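Long-range contact in spondin-1 (Homo sapiens, PDB 2ZOU), which is a secreted extracellular-matrix glycoprotein, also called F-spondin, whose reeler domain forms a beta-sandwich and which probably acts in cell adhesion: residues A[56-64]-A[71-79]. Residues are numbered along the deposited sequence; the frame is centred on the assembly and turned at random. Where two conformers were deposited one is given.
Sequences FTLIALREN and EDHAGTFQI. With EDO (1,2-ethanediol), chain D; EDO (1,2-ethanediol), chain C.
The side chains of Leu61 and His73 run alongside each other where a single antiparallel bridge joins the end of strand 56-62 to the chain crossing toward the other sheet of the reeler beta-sandwich. The bridge is framed by two nearly straight hydrogen bonds, Ala74 N to Ala60 O (2.9 Å) and Arg62 N to Asp72 O (2.8 Å). From His73, CB passes 3.9 Å from Ala60 O; with CG anti to the carbonyl carbon (chi1 -70°), the imidazole is carried beside Leu61, whose CD2 sits over one face in a CH-pi contact. Ring atoms CD2 and NE2 of His73 both approach that Leu61 methyl to 3.5 Å, CE1 lying slightly farther; Ile59 CG2 meets the ring edge nearest NE2, and ND1 makes a weak hydrogen bond to Lys69 O. Replacing His73 by alanine would probably strip the Leu61 methyl of its aromatic partner and leave Lys69 O without this weak donor. Beyond the bridge the chain enters strand 76-79 of the other sheet, and Phe77 packs between the sheets: its CZ meets Ala60 CB at 3.8 Å and its CE1 meets Leu58 CD2, beside Trp110. One water accepts a hydrogen bond from Arg62 NE and donates to Glu71 O and His73 O. Two backbone hydrogen bonds and a bridging water thus hold the polar end, while apolar contacts join the sheets.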
loop_
_atom_site.group_PDB
_atom_site.type_symbol
_atom_site.label_atom_id
_atom_site.label_comp_id
_atom_site.label_asym_id
_atom_site.label_seq_id
_atom_site.Cartn_x
_atom_site.Cartn_y
_atom_site.Cartn_z
ATOM N N PHE A 56 -6.726 -1.129 7.621
ATOM C CA PHE A 56 -6.171 -0.648 6.355
ATOM C C PHE A 56 -6.000 -1.803 5.388
ATOM O O PHE A 56 -5.958 -2.977 5.800
ATOM C CB PHE A 56 -4.827 0.074 6.560
ATOM C CG PHE A 56 -3.676 -0.867 6.784
ATOM C CD1 PHE A 56 -2.897 -1.311 5.721
ATOM C CD2 PHE A 56 -3.414 -1.366 8.057
ATOM C CE1 PHE A 56 -1.861 -2.215 5.938
ATOM C CE2 PHE A 56 -2.385 -2.258 8.290
ATOM C CZ PHE A 56 -1.602 -2.693 7.235
ATOM N N THR A 57 -5.898 -1.458 4.110
ATOM C CA THR A 57 -5.515 -2.404 3.074
ATOM C C THR A 57 -4.491 -1.729 2.190
ATOM O O THR A 57 -4.672 -0.585 1.794
ATOM C CB THR A 57 -6.706 -2.814 2.206
ATOM O OG1 THR A 57 -7.763 -3.301 3.039
ATOM C CG2 THR A 57 -6.289 -3.920 1.239
ATOM N N LEU A 58 -3.435 -2.457 1.863
ATOM C CA LEU A 58 -2.341 -1.931 1.081
ATOM C C LEU A 58 -1.988 -2.894 -0.053
ATOM O O LEU A 58 -1.775 -4.086 0.200
ATOM C CB LEU A 58 -1.130 -1.701 1.997
ATOM C CG LEU A 58 0.213 -1.428 1.331
ATOM C CD1 LEU A 58 0.166 -0.141 0.550
ATOM C CD2 LEU A 58 1.335 -1.400 2.347
ATOM N N ILE A 59 -1.929 -2.371 -1.287
ATOM C CA ILE A 59 -1.582 -3.181 -2.477
ATOM C C ILE A 59 -0.573 -2.463 -3.364
ATOM O O ILE A 59 -0.334 -1.266 -3.205
ATOM C CB ILE A 59 -2.848 -3.584 -3.291
ATOM C CG1 ILE A 59 -3.597 -2.334 -3.764
ATOM C CG2 ILE A 59 -3.725 -4.513 -2.454
ATOM C CD1 ILE A 59 -4.826 -2.641 -4.617
ATOM N N ALA A 60 0.051 -3.217 -4.270
ATOM C CA ALA A 60 0.945 -2.658 -5.278
ATOM C C ALA A 60 0.522 -3.221 -6.626
ATOM O O ALA A 60 0.577 -4.435 -6.818
ATOM C CB ALA A 60 2.376 -3.053 -4.978
ATOM N N LEU A 61 0.108 -2.347 -7.541
ATOM C CA LEU A 61 -0.459 -2.758 -8.832
ATOM C C LEU A 61 0.351 -2.233 -9.985
ATOM O O LEU A 61 0.823 -1.096 -9.956
ATOM C CB LEU A 61 -1.880 -2.220 -8.979
ATOM C CG LEU A 61 -2.911 -2.698 -7.961
ATOM C CD1 LEU A 61 -4.287 -2.105 -8.297
ATOM C CD2 LEU A 61 -2.976 -4.229 -7.939
ATOM N N ARG A 62 0.471 -3.027 -11.048
ATOM C CA ARG A 62 0.921 -2.477 -12.300
ATOM C C ARG A 62 -0.058 -1.374 -12.666
ATOM O O ARG A 62 -1.271 -1.532 -12.478
ATOM C CB ARG A 62 0.915 -3.573 -13.368
ATOM C CG ARG A 62 1.958 -4.653 -13.101
ATOM C CD ARG A 62 2.144 -5.505 -14.339
ATOM N NE ARG A 62 2.996 -6.661 -14.091
ATOM C CZ ARG A 62 3.771 -7.222 -15.018
ATOM N NH1 ARG A 62 3.822 -6.716 -16.243
ATOM N NH2 ARG A 62 4.510 -8.280 -14.715
ATOM N N GLU A 63 0.450 -0.261 -13.180
ATOM C CA GLU A 63 -0.429 0.843 -13.582
ATOM C C GLU A 63 -1.518 0.424 -14.577
ATOM O O GLU A 63 -1.291 -0.422 -15.450
ATOM C CB GLU A 63 0.369 2.011 -14.154
ATOM C CG GLU A 63 -0.404 3.330 -14.074
ATOM C CD GLU A 63 0.404 4.543 -14.504
ATOM O OE1 GLU A 63 1.482 4.362 -15.120
ATOM O OE2 GLU A 63 -0.060 5.676 -14.226
ATOM N N ASN A 64 -2.691 1.034 -14.405
ATOM C CA ASN A 64 -3.873 0.817 -15.244
ATOM C C ASN A 64 -4.478 -0.571 -15.163
ATOM O O ASN A 64 -5.196 -0.989 -16.077
ATOM C CB ASN A 64 -3.592 1.172 -16.711
ATOM C CG ASN A 64 -3.056 2.574 -16.880
ATOM O OD1 ASN A 64 -3.571 3.522 -16.291
ATOM N ND2 ASN A 64 -2.018 2.712 -17.698
ATOM N N GLU A 71 -1.588 -11.447 -11.763
ATOM C CA GLU A 71 -0.485 -10.790 -12.449
ATOM C C GLU A 71 -0.570 -9.265 -12.439
ATOM O O GLU A 71 0.383 -8.611 -12.843
ATOM C CB GLU A 71 -0.338 -11.310 -13.885
ATOM C CG GLU A 71 -1.528 -11.021 -14.802
ATOM C CD GLU A 71 -2.552 -12.145 -14.853
ATOM O OE1 GLU A 71 -2.601 -12.992 -13.930
ATOM O OE2 GLU A 71 -3.308 -12.190 -15.842
ATOM N N ASP A 72 -1.689 -8.702 -11.973
ATOM C CA ASP A 72 -1.789 -7.248 -11.784
ATOM C C ASP A 72 -0.935 -6.753 -10.627
ATOM O O ASP A 72 -0.561 -5.587 -10.588
ATOM C CB ASP A 72 -3.218 -6.831 -11.446
ATOM C CG ASP A 72 -4.207 -7.090 -12.564
ATOM O OD1 ASP A 72 -3.799 -7.360 -13.717
ATOM O OD2 ASP A 72 -5.420 -7.026 -12.269
ATOM N N HIS A 73 -0.669 -7.631 -9.669
ATOM C CA HIS A 73 0.044 -7.258 -8.457
ATOM C C HIS A 73 1.546 -7.345 -8.654
ATOM O O HIS A 73 2.062 -8.351 -9.130
ATOM C CB HIS A 73 -0.451 -8.131 -7.310
ATOM C CG HIS A 73 -1.850 -7.806 -6.895
ATOM N ND1 HIS A 73 -2.968 -8.272 -7.557
ATOM C CD2 HIS A 73 -2.302 -7.020 -5.891
ATOM C CE1 HIS A 73 -4.050 -7.788 -6.967
ATOM N NE2 HIS A 73 -3.672 -7.028 -5.955
ATOM N N ALA A 74 2.239 -6.263 -8.315
ATOM C CA ALA A 74 3.652 -6.105 -8.633
ATOM C C ALA A 74 4.510 -6.130 -7.369
ATOM O O ALA A 74 4.124 -5.571 -6.333
ATOM C CB ALA A 74 3.855 -4.791 -9.358
ATOM N N GLY A 75 5.660 -6.787 -7.459
ATOM C CA GLY A 75 6.609 -6.840 -6.348
ATOM C C GLY A 75 6.148 -7.785 -5.261
ATOM O O GLY A 75 5.162 -8.513 -5.436
ATOM N N THR A 76 6.854 -7.744 -4.135
ATOM C CA THR A 76 6.632 -8.643 -3.016
ATOM C C THR A 76 6.655 -7.825 -1.726
ATOM O O THR A 76 7.647 -7.167 -1.407
ATOM C CB THR A 76 7.763 -9.707 -2.947
ATOM O OG1 THR A 76 7.633 -10.576 -4.063
ATOM C CG2 THR A 76 7.709 -10.543 -1.649
ATOM N N PHE A 77 5.557 -7.848 -0.987
ATOM C CA PHE A 77 5.573 -7.301 0.353
ATOM C C PHE A 77 6.219 -8.263 1.341
ATOM O O PHE A 77 6.112 -9.485 1.205
ATOM C CB PHE A 77 4.174 -6.954 0.827
ATOM C CG PHE A 77 3.565 -5.795 0.113
ATOM C CD1 PHE A 77 3.960 -4.482 0.393
ATOM C CD2 PHE A 77 2.558 -6.007 -0.823
ATOM C CE1 PHE A 77 3.366 -3.392 -0.264
ATOM C CE2 PHE A 77 1.964 -4.927 -1.485
ATOM C CZ PHE A 77 2.358 -3.628 -1.212
ATOM N N GLN A 78 6.876 -7.693 2.348
ATOM C CA GLN A 78 7.442 -8.450 3.452
ATOM C C GLN A 78 7.059 -7.810 4.786
ATOM O O GLN A 78 7.292 -6.620 4.997
ATOM C CB GLN A 78 8.955 -8.542 3.326
ATOM C CG GLN A 78 9.589 -9.390 4.430
ATOM C CD GLN A 78 11.088 -9.472 4.330
ATOM O OE1 GLN A 78 11.716 -8.710 3.609
ATOM N NE2 GLN A 78 11.672 -10.408 5.062
ATOM N N ILE A 79 6.452 -8.595 5.666
ATOM C CA ILE A 79 5.995 -8.114 6.955
ATOM C C ILE A 79 7.197 -7.744 7.830
ATOM O O ILE A 79 8.183 -8.478 7.910
ATOM C CB ILE A 79 5.112 -9.186 7.662
ATOM C CG1 ILE A 79 3.879 -9.519 6.807
ATOM C CG2 ILE A 79 4.735 -8.773 9.095
ATOM C CD1 ILE A 79 2.917 -8.365 6.552
HETATM C C1 EDO D . -11.097 -0.344 4.532
HETATM O O1 EDO D . -11.022 -0.458 3.107
HETATM C C2 EDO D . -9.711 -0.543 5.129
HETATM O O2 EDO D . -9.183 -1.819 4.735
HETATM C C1 EDO C . -7.524 -5.106 -14.616
HETATM O O1 EDO C . -7.191 -4.035 -15.499
HETATM C C2 EDO C . -6.644 -6.299 -14.921
HETATM O O2 EDO C . -7.139 -7.449 -14.244
HETATM O O HOH W 1 2.968 -8.371 -11.839
#